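Local coordinates for adenosine deaminase 1 (Arthrobacter aurescens, PDB 3RYS), which probably catalyses the hydrolytic deamination of adenine to hypoxanthine in purine salvage, using one bound zinc ion, at residues H19-G24 / E99-P104; E23-P28 / D280-F285; V275-D280 / G287-N292. All coordinates share one frame; numbering follows the deposited sequence.

Contact 1 (H19-G24 / E99-P104); sequences HLHIEG and EIMMDP. With ZN (zinc ion), chain C; ADE (adenine), chain D.
The imidazole of H21 is held between M101 and the bound adenine. The methyl CE of M101 lies over one face of the ring. Adenine N7 stands over the opposite face, 3.1 Å above its plane and offset toward the rim. M101 SD meets CE1 of the same ring obliquely, at 3.8 Å. A bend at chi3 (-79°) turns the methyl back over H21, where it also nears CD2 of H19. Both histidines bind zinc through NE2, as the HxH motif after the first barrel strand does in this superfamily. H21 ND1 faces away from the metal. A water in the ring plane accepts from it and donates to E23 OE1.

The backbones join at a single parallel bridge, between H21 and M101. M101 N donates to L20 O at 2.8 Å, and I22 N donates to M101 O at 3.0 Å. Beyond the bridge, E23 takes over the pairing with its side chain. Its chain bends at chi2 (88°), and OE2 accepts from D103 N at 2.7 Å on the syn side. With E23 cut to an alanine, D103 N would probably lose this acceptor and the water beside H21 could shift. D103 OD2 itself bonds to Y66.

Apolar side chains pack alongside. CG2 of I100 lies 3.7 Å from I22 CB and also meets L20 CD2. H19 ND1 is fixed by T245. The contact joins the loop after strand 15-17 to the C-terminal end of strand 95-102. Helix 76-92 covers L20 and I22, helix 114-125 covers I100 and M102, and strand 135-143 flanks M101 and D103.

Contact 2 (E23-P28 / D280-F285); sequences EGTLQP and DDPAYF. With ZN (zinc ion), chain C; ADE (adenine), chain D.
G24 O accepts a hydrogen bond from A283 N at 2.8 Å, with an N-H...O angle of 160°. This bond links two active-site loops. G24 CA comes within 3.8 Å of D281 CB; a CB on G24 would collide with D281 OD1. CD of P282 also packs on G24 O. The chain then turns, and Y284 N bonds back to D281 O.

A283 points its methyl at the 23-28 loop. CB sits 3.2 Å from L26 O and close to Q27 OE1, whose chain bends at chi2 (65°) to reach it. The Y284 ring presents an edge to the same loop. Its CD1 is 3.5 Å from G24 O, and CE1 lies near E23 O, both oxygens close to the ring plane.

The aspartates face the ligands instead. D280 OD2 binds zinc at 2.3 Å. D281 OD2 lies 2.8 Å from adenine N7, and both aspartates bind the base. The contact joins the loop after strand 275-277 to the loop that leads into helix 28-37. Helix 59-69 covers E23, D281 and Y284. Helix 47-51 packs on Q27 and P28, and helix 248-253 touches F285.

Contact 3 (V275-D280 / G287-N292); sequences VCVNSD and GYVDDN. With ZN (zinc ion), chain C; ADE (adenine), chain D.
S279 and V289 bring their CA atoms to 4.8 Å, where the chain leaving strand 275-277 meets the first turn of helix 289-300. The N of Y288, the N-cap, donates to D291 OD2 at 2.9 Å, but the reciprocal bond of a full capping box is not made. Y288 O accepts twice, from N292 N and from N292 ND2. ND2 stands above the carbonyl plane, 62° out of it.

CB of S279 rests on this turn, 3.4 Å from V289 N. S279 OG lies between the backbone N and the carbonyl carbon (chi1 66°). There it bonds to E17 and accepts from a water, which itself accepts from V289 N at 2.7 Å. A second water accepts from N292 ND2 and lies in donating range of S279 O and G287 O, perhaps not serving both.

The V277 and N292 side chains cross, with V277 CG1 3.5 Å from N292 CB. V289 CG2 packs against V277 O. N292 OD1 accepts from L249 N. The contact packs the end of barrel strand 275-277 on the start of helix 289-300, just before zinc ligand D280. Strand 244-246 pairs with 275-277, while helices 265-270 and 304-317 pack on V275 and V277.

All three contacts reach the zinc and adenine, contact 3 through D280 alone. Contacts 1 and 2 share E23 and G24; contacts 2 and 3 share D280. Their centres lie about 10 Å (1 and 2), about 12 Å (2 and 3) and about 14 Å (1 and 3) apart. D280 joins the first barrel strand's loop to the last one's: H21 N lies 2.8 Å from D280 O and H19 O 3.2 Å from D280 N, both probable hydrogen bonds. Contact 1 supplies two zinc ligands and contacts 2 and 3 a third, with H199 completing the protein ligands. P282 O and G287 N, 3.3 Å apart, probably bond, joining contact 2 to the residue before the N-cap Y288.

Contact 1 (H19-G24 / E99-P104)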
loop_
_atom_site.group_PDB
_atom_site.type_symbol
_atom_site.label_atom_id
_atom_site.label_comp_id
_atom_site.label_asym_id
_atom_site.label_seq_id
_atom_site.Cartn_x
_atom_site.Cartn_y
_atom_site.Cartn_z
ATOM N N HIS A 19 -1.404 -1.743 -2.897
ATOM C CA HIS A 19 -0.419 -1.521 -1.846
ATOM C C HIS A 19 -0.353 -0.031 -1.520
ATOM O O HIS A 19 0.312 0.740 -2.219
ATOM C CB HIS A 19 0.953 -2.029 -2.299
ATOM C CG HIS A 19 2.005 -1.983 -1.235
ATOM N ND1 HIS A 19 3.055 -2.877 -1.188
ATOM C CD2 HIS A 19 2.170 -1.155 -0.178
ATOM C CE1 HIS A 19 3.825 -2.596 -0.152
ATOM N NE2 HIS A 19 3.307 -1.558 0.480
ATOM N N LEU A 20 -1.051 0.372 -0.465
ATOM C CA LEU A 20 -1.114 1.778 -0.092
ATOM C C LEU A 20 -1.548 1.988 1.349
ATOM O O LEU A 20 -2.606 1.517 1.765
ATOM C CB LEU A 20 -2.060 2.539 -1.013
ATOM C CG LEU A 20 -2.259 3.978 -0.543
ATOM C CD1 LEU A 20 -1.999 4.940 -1.682
ATOM C CD2 LEU A 20 -3.638 4.198 0.087
ATOM N N HIS A 21 -0.726 2.715 2.100
ATOM C CA HIS A 21 -1.020 3.030 3.489
ATOM C C HIS A 21 -1.683 4.396 3.591
ATOM O O HIS A 21 -1.126 5.399 3.150
ATOM C CB HIS A 21 0.264 3.010 4.304
ATOM C CG HIS A 21 1.046 1.747 4.154
ATOM N ND1 HIS A 21 0.987 0.721 5.072
ATOM C CD2 HIS A 21 1.902 1.338 3.188
ATOM C CE1 HIS A 21 1.776 -0.263 4.681
ATOM N NE2 HIS A 21 2.341 0.086 3.541
ATOM N N ILE A 22 -2.876 4.436 4.169
ATOM C CA ILE A 22 -3.625 5.682 4.229
ATOM C C ILE A 22 -2.869 6.760 5.006
ATOM O O ILE A 22 -2.940 7.940 4.667
ATOM C CB ILE A 22 -5.049 5.473 4.790
ATOM C CG1 ILE A 22 -5.972 6.592 4.307
ATOM C CG2 ILE A 22 -5.032 5.366 6.306
ATOM C CD1 ILE A 22 -6.018 6.730 2.799
ATOM N N GLU A 23 -2.124 6.344 6.029
ATOM C CA GLU A 23 -1.321 7.264 6.832
ATOM C C GLU A 23 -0.129 7.812 6.048
ATOM O O GLU A 23 0.423 8.858 6.397
ATOM C CB GLU A 23 -0.818 6.574 8.102
ATOM C CG GLU A 23 -1.908 6.041 9.026
ATOM C CD GLU A 23 -2.354 4.627 8.678
ATOM O OE1 GLU A 23 -2.260 4.232 7.498
ATOM O OE2 GLU A 23 -2.804 3.906 9.590
ATOM N N GLY A 24 0.270 7.093 5.001
ATOM C CA GLY A 24 1.380 7.504 4.158
ATOM C C GLY A 24 0.904 8.452 3.078
ATOM O O GLY A 24 1.669 8.909 2.228
ATOM N N GLU A 99 -7.273 -0.726 -2.710
ATOM C CA GLU A 99 -7.327 -1.559 -1.516
ATOM C C GLU A 99 -6.370 -0.998 -0.473
ATOM O O GLU A 99 -5.150 -1.095 -0.604
ATOM C CB GLU A 99 -7.062 -3.028 -1.851
ATOM C CG GLU A 99 -8.219 -3.650 -2.630
ATOM C CD GLU A 99 -7.985 -5.092 -3.038
ATOM O OE1 GLU A 99 -7.213 -5.796 -2.355
ATOM O OE2 GLU A 99 -8.593 -5.518 -4.043
ATOM N N ILE A 100 -6.948 -0.398 0.560
ATOM C CA ILE A 100 -6.233 0.534 1.420
ATOM C C ILE A 100 -5.858 -0.042 2.777
ATOM O O ILE A 100 -6.697 -0.587 3.494
ATOM C CB ILE A 100 -7.077 1.801 1.623
ATOM C CG1 ILE A 100 -7.374 2.446 0.267
ATOM C CG2 ILE A 100 -6.373 2.779 2.549
ATOM C CD1 ILE A 100 -8.592 3.343 0.264
ATOM N N MET A 101 -4.585 0.089 3.127
ATOM C CA MET A 101 -4.112 -0.349 4.434
ATOM C C MET A 101 -4.214 0.743 5.492
ATOM O O MET A 101 -4.224 1.942 5.200
ATOM C CB MET A 101 -2.676 -0.872 4.356
ATOM C CG MET A 101 -2.580 -2.379 4.218
ATOM S SD MET A 101 -0.877 -2.945 4.045
ATOM C CE MET A 101 -0.579 -2.590 2.319
ATOM N N MET A 102 -4.279 0.300 6.737
ATOM C CA MET A 102 -4.420 1.186 7.866
ATOM C C MET A 102 -3.773 0.480 9.046
ATOM O O MET A 102 -3.893 -0.738 9.178
ATOM C CB MET A 102 -5.902 1.432 8.115
ATOM C CG MET A 102 -6.259 1.914 9.499
ATOM S SD MET A 102 -8.051 1.867 9.685
ATOM C CE MET A 102 -8.212 2.497 11.350
ATOM N N ASP A 103 -3.061 1.232 9.880
ATOM C CA ASP A 103 -2.406 0.661 11.050
ATOM C C ASP A 103 -3.201 0.979 12.309
ATOM O O ASP A 103 -2.909 1.956 13.004
ATOM C CB ASP A 103 -0.976 1.194 11.198
ATOM C CG ASP A 103 -0.096 0.882 9.995
ATOM O OD1 ASP A 103 -0.405 -0.078 9.255
ATOM O OD2 ASP A 103 0.913 1.600 9.798
ATOM N N PRO A 104 -4.205 0.146 12.617
ATOM C CA PRO A 104 -5.047 0.361 13.796
ATOM C C PRO A 104 -4.206 0.664 15.037
ATOM O O PRO A 104 -4.516 1.598 15.776
ATOM C CB PRO A 104 -5.756 -0.986 13.964
ATOM C CG PRO A 104 -5.736 -1.596 12.628
ATOM C CD PRO A 104 -4.487 -1.142 11.963
HETATM ZN ZN ZN C . 4.238 -0.658 2.390
HETATM N N9 ADE D . 4.603 0.965 6.952
HETATM C C8 ADE D . 4.127 1.847 6.017
HETATM N N7 ADE D . 4.646 1.695 4.817
HETATM C C5 ADE D . 5.530 0.637 4.981
HETATM C C6 ADE D . 6.401 -0.019 4.084
HETATM N N6 ADE D . 6.516 0.325 2.796
HETATM N N1 ADE D . 7.146 -1.039 4.565
HETATM C C2 ADE D . 7.025 -1.375 5.858
HETATM N N3 ADE D . 6.243 -0.837 6.798
HETATM C C4 ADE D . 5.516 0.174 6.289
HETATM O O HOH W 1 -2.743 -1.446 0.571
HETATM O O HOH W 2 -1.238 1.292 6.734
#

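Contact 2 (E23-P28 / D280-F285)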
loop_
_atom_site.group_PDB
_atom_site.type_symbol
_atom_site.label_atom_id
_atom_site.label_comp_id
_atom_site.label_asym_id
_atom_site.label_seq_id
_atom_site.Cartn_x
_atom_site.Cartn_y
_atom_site.Cartn_z
ATOM N N GLU A 23 -2.124 6.344 6.029
ATOM C CA GLU A 23 -1.321 7.264 6.832
ATOM C C GLU A 23 -0.129 7.812 6.048
ATOM O O GLU A 23 0.423 8.858 6.397
ATOM C CB GLU A 23 -0.818 6.574 8.102
ATOM C CG GLU A 23 -1.908 6.041 9.026
ATOM C CD GLU A 23 -2.354 4.627 8.678
ATOM O OE1 GLU A 23 -2.260 4.232 7.498
ATOM O OE2 GLU A 23 -2.804 3.906 9.590
ATOM N N GLY A 24 0.270 7.093 5.001
ATOM C CA GLY A 24 1.380 7.504 4.158
ATOM C C GLY A 24 0.904 8.452 3.078
ATOM O O GLY A 24 1.669 8.909 2.228
ATOM N N THR A 25 -0.387 8.746 3.143
ATOM C CA THR A 25 -1.069 9.646 2.231
ATOM C C THR A 25 -1.095 11.083 2.767
ATOM O O THR A 25 -1.468 12.028 2.061
ATOM C CB THR A 25 -2.491 9.129 2.025
ATOM O OG1 THR A 25 -2.555 8.426 0.780
ATOM C CG2 THR A 25 -3.502 10.253 2.035
ATOM N N LEU A 26 -0.664 11.229 4.016
ATOM C CA LEU A 26 -0.729 12.491 4.743
ATOM C C LEU A 26 0.274 13.526 4.236
ATOM O O LEU A 26 1.469 13.441 4.512
ATOM C CB LEU A 26 -0.497 12.237 6.231
ATOM C CG LEU A 26 -1.168 13.197 7.207
ATOM C CD1 LEU A 26 -2.610 13.421 6.797
ATOM C CD2 LEU A 26 -1.082 12.635 8.619
ATOM N N GLN A 27 -0.230 14.510 3.504
ATOM C CA GLN A 27 0.599 15.556 2.926
ATOM C C GLN A 27 0.899 16.643 3.970
ATOM O O GLN A 27 0.062 16.931 4.826
ATOM C CB GLN A 27 -0.124 16.149 1.711
ATOM C CG GLN A 27 0.796 16.655 0.626
ATOM C CD GLN A 27 1.600 15.547 -0.024
ATOM O OE1 GLN A 27 1.041 14.590 -0.569
ATOM N NE2 GLN A 27 2.925 15.678 0.016
ATOM N N PRO A 28 2.103 17.238 3.914
ATOM C CA PRO A 28 2.512 18.292 4.852
ATOM C C PRO A 28 1.485 19.412 5.027
ATOM O O PRO A 28 1.370 19.954 6.128
ATOM C CB PRO A 28 3.793 18.835 4.222
ATOM C CG PRO A 28 4.384 17.642 3.549
ATOM C CD PRO A 28 3.210 16.843 3.024
ATOM N N ASP A 280 2.503 3.099 -2.385
ATOM C CA ASP A 280 2.849 2.710 -1.016
ATOM C C ASP A 280 2.553 3.797 0.023
ATOM O O ASP A 280 1.538 3.739 0.715
ATOM C CB ASP A 280 4.319 2.268 -0.941
ATOM C CG ASP A 280 4.660 1.589 0.372
ATOM O OD1 ASP A 280 5.859 1.495 0.702
ATOM O OD2 ASP A 280 3.727 1.150 1.074
ATOM N N ASP A 281 3.451 4.773 0.131
ATOM C CA ASP A 281 3.268 5.919 1.019
ATOM C C ASP A 281 3.487 7.210 0.213
ATOM O O ASP A 281 4.557 7.820 0.272
ATOM C CB ASP A 281 4.242 5.839 2.201
ATOM C CG ASP A 281 4.121 4.528 2.984
ATOM O OD1 ASP A 281 3.240 4.454 3.863
ATOM O OD2 ASP A 281 4.912 3.582 2.747
ATOM N N PRO A 282 2.460 7.628 -0.544
ATOM C CA PRO A 282 2.514 8.665 -1.586
ATOM C C PRO A 282 3.011 10.037 -1.126
ATOM O O PRO A 282 3.675 10.727 -1.897
ATOM C CB PRO A 282 1.056 8.790 -2.037
ATOM C CG PRO A 282 0.394 7.555 -1.583
ATOM C CD PRO A 282 1.090 7.130 -0.343
ATOM N N ALA A 283 2.675 10.439 0.094
ATOM C CA ALA A 283 3.035 11.774 0.560
ATOM C C ALA A 283 4.457 11.817 1.122
ATOM O O ALA A 283 4.959 12.881 1.477
ATOM C CB ALA A 283 2.028 12.278 1.587
ATOM N N TYR A 284 5.104 10.658 1.184
ATOM C CA TYR A 284 6.459 10.563 1.717
ATOM C C TYR A 284 7.515 10.277 0.643
ATOM O O TYR A 284 8.698 10.580 0.828
ATOM C CB TYR A 284 6.529 9.484 2.802
ATOM C CG TYR A 284 5.850 9.872 4.089
ATOM C CD1 TYR A 284 4.472 9.759 4.229
ATOM C CD2 TYR A 284 6.583 10.351 5.165
ATOM C CE1 TYR A 284 3.842 10.117 5.406
ATOM C CE2 TYR A 284 5.964 10.709 6.344
ATOM C CZ TYR A 284 4.593 10.591 6.461
ATOM O OH TYR A 284 3.971 10.944 7.637
ATOM N N PHE A 285 7.089 9.687 -0.468
ATOM C CA PHE A 285 8.026 9.258 -1.495
ATOM C C PHE A 285 7.871 10.084 -2.771
ATOM O O PHE A 285 8.389 9.721 -3.830
ATOM C CB PHE A 285 7.876 7.756 -1.773
ATOM C CG PHE A 285 7.967 6.901 -0.539
ATOM C CD1 PHE A 285 8.920 7.162 0.435
ATOM C CD2 PHE A 285 7.106 5.830 -0.354
ATOM C CE1 PHE A 285 9.011 6.373 1.576
ATOM C CE2 PHE A 285 7.189 5.035 0.786
ATOM C CZ PHE A 285 8.142 5.309 1.753
HETATM ZN ZN ZN C . 4.238 -0.658 2.390
HETATM N N9 ADE D . 4.603 0.965 6.952
HETATM C C8 ADE D . 4.127 1.847 6.017
HETATM N N7 ADE D . 4.646 1.695 4.817
HETATM C C5 ADE D . 5.530 0.637 4.981
HETATM C C6 ADE D . 6.401 -0.019 4.084
HETATM N N6 ADE D . 6.516 0.325 2.796
HETATM N N1 ADE D . 7.146 -1.039 4.565
HETATM C C2 ADE D . 7.025 -1.375 5.858
HETATM N N3 ADE D . 6.243 -0.837 6.798
HETATM C C4 ADE D . 5.516 0.174 6.289
#

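Contact 3 (V275-D280 / G287-N292)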
loop_
_atom_site.group_PDB
_atom_site.type_symbol
_atom_site.label_atom_id
_atom_site.label_comp_id
_atom_site.label_asym_id
_atom_site.label_seq_id
_atom_site.Cartn_x
_atom_site.Cartn_y
_atom_site.Cartn_z
ATOM N N VAL A 275 3.664 -8.997 -11.140
ATOM C CA VAL A 275 3.906 -7.743 -10.435
ATOM C C VAL A 275 2.970 -6.619 -10.859
ATOM O O VAL A 275 2.455 -6.604 -11.980
ATOM C CB VAL A 275 5.351 -7.258 -10.641
ATOM C CG1 VAL A 275 6.329 -8.123 -9.850
ATOM C CG2 VAL A 275 5.695 -7.246 -12.125
ATOM N N CYS A 276 2.761 -5.675 -9.948
ATOM C CA CYS A 276 2.021 -4.459 -10.252
ATOM C C CYS A 276 2.671 -3.262 -9.564
ATOM O O CYS A 276 3.507 -3.426 -8.674
ATOM C CB CYS A 276 0.551 -4.591 -9.847
ATOM S SG CYS A 276 0.256 -4.790 -8.073
ATOM N N VAL A 277 2.279 -2.065 -9.986
ATOM C CA VAL A 277 2.895 -0.824 -9.531
ATOM C C VAL A 277 2.033 -0.121 -8.485
ATOM O O VAL A 277 0.830 0.058 -8.680
ATOM C CB VAL A 277 3.140 0.127 -10.720
ATOM C CG1 VAL A 277 3.721 1.445 -10.251
ATOM C CG2 VAL A 277 4.060 -0.533 -11.735
ATOM N N ASN A 278 2.659 0.276 -7.381
ATOM C CA ASN A 278 1.961 0.911 -6.267
ATOM C C ASN A 278 2.772 2.077 -5.700
ATOM O O ASN A 278 3.995 2.116 -5.844
ATOM C CB ASN A 278 1.681 -0.113 -5.164
ATOM C CG ASN A 278 0.954 -1.345 -5.680
ATOM O OD1 ASN A 278 1.555 -2.238 -6.282
ATOM N ND2 ASN A 278 -0.349 -1.402 -5.432
ATOM N N SER A 279 2.100 3.028 -5.055
ATOM C CA SER A 279 2.803 4.202 -4.533
ATOM C C SER A 279 3.150 4.059 -3.049
ATOM O O SER A 279 3.983 4.806 -2.525
ATOM C CB SER A 279 2.021 5.495 -4.808
ATOM O OG SER A 279 0.793 5.530 -4.107
ATOM N N ASP A 280 2.503 3.099 -2.385
ATOM C CA ASP A 280 2.849 2.710 -1.016
ATOM C C ASP A 280 2.553 3.797 0.023
ATOM O O ASP A 280 1.538 3.739 0.715
ATOM C CB ASP A 280 4.319 2.268 -0.941
ATOM C CG ASP A 280 4.660 1.589 0.372
ATOM O OD1 ASP A 280 5.859 1.495 0.702
ATOM O OD2 ASP A 280 3.727 1.150 1.074
ATOM N N GLY A 287 5.182 11.068 -4.798
ATOM C CA GLY A 287 4.414 10.637 -5.949
ATOM C C GLY A 287 3.391 9.545 -5.706
ATOM O O GLY A 287 3.575 8.656 -4.869
ATOM N N TYR A 288 2.303 9.619 -6.462
ATOM C CA TYR A 288 1.245 8.622 -6.400
ATOM C C TYR A 288 1.478 7.554 -7.471
ATOM O O TYR A 288 2.535 7.532 -8.101
ATOM C CB TYR A 288 -0.118 9.306 -6.535
ATOM C CG TYR A 288 -0.418 10.201 -5.349
ATOM C CD1 TYR A 288 0.203 11.441 -5.209
ATOM C CD2 TYR A 288 -1.297 9.793 -4.355
ATOM C CE1 TYR A 288 -0.054 12.249 -4.118
ATOM C CE2 TYR A 288 -1.563 10.595 -3.259
ATOM C CZ TYR A 288 -0.939 11.820 -3.142
ATOM O OH TYR A 288 -1.211 12.608 -2.045
ATOM N N VAL A 289 0.519 6.659 -7.670
ATOM C CA VAL A 289 0.730 5.573 -8.621
ATOM C C VAL A 289 1.082 6.113 -10.010
ATOM O O VAL A 289 2.033 5.647 -10.638
ATOM C CB VAL A 289 -0.477 4.613 -8.699
ATOM C CG1 VAL A 289 -1.680 5.309 -9.320
ATOM C CG2 VAL A 289 -0.108 3.369 -9.493
ATOM N N ASP A 290 0.333 7.112 -10.475
ATOM C CA ASP A 290 0.579 7.685 -11.795
ATOM C C ASP A 290 1.971 8.299 -11.877
ATOM O O ASP A 290 2.575 8.332 -12.942
ATOM C CB ASP A 290 -0.496 8.712 -12.169
ATOM C CG ASP A 290 -0.503 9.924 -11.250
ATOM O OD1 ASP A 290 0.006 10.990 -11.671
ATOM O OD2 ASP A 290 -1.016 9.809 -10.113
ATOM N N ASP A 291 2.477 8.780 -10.746
ATOM C CA ASP A 291 3.844 9.280 -10.678
ATOM C C ASP A 291 4.836 8.135 -10.783
ATOM O O ASP A 291 5.883 8.270 -11.414
ATOM C CB ASP A 291 4.075 10.063 -9.386
ATOM C CG ASP A 291 3.367 11.405 -9.384
ATOM O OD1 ASP A 291 3.518 12.170 -10.369
ATOM O OD2 ASP A 291 2.659 11.694 -8.395
ATOM N N ASN A 292 4.510 7.004 -10.161
ATOM C CA ASN A 292 5.352 5.819 -10.272
ATOM C C ASN A 292 5.430 5.362 -11.722
ATOM O O ASN A 292 6.498 5.010 -12.210
ATOM C CB ASN A 292 4.852 4.683 -9.375
ATOM C CG ASN A 292 5.260 4.860 -7.915
ATOM O OD1 ASN A 292 6.225 4.251 -7.452
ATOM N ND2 ASN A 292 4.528 5.699 -7.187
HETATM ZN ZN ZN C . 4.238 -0.658 2.390
HETATM N N9 ADE D . 4.603 0.965 6.952
HETATM C C8 ADE D . 4.127 1.847 6.017
HETATM N N7 ADE D . 4.646 1.695 4.817
HETATM C C5 ADE D . 5.530 0.637 4.981
HETATM C C6 ADE D . 6.401 -0.019 4.084
HETATM N N6 ADE D . 6.516 0.325 2.796
HETATM N N1 ADE D . 7.146 -1.039 4.565
HETATM C C2 ADE D . 7.025 -1.375 5.858
HETATM N N3 ADE D . 6.243 -0.837 6.798
HETATM C C4 ADE D . 5.516 0.174 6.289
HETATM O O HOH W 3 -1.552 6.645 -5.995
HETATM O O HOH W 4 5.424 6.670 -4.502
#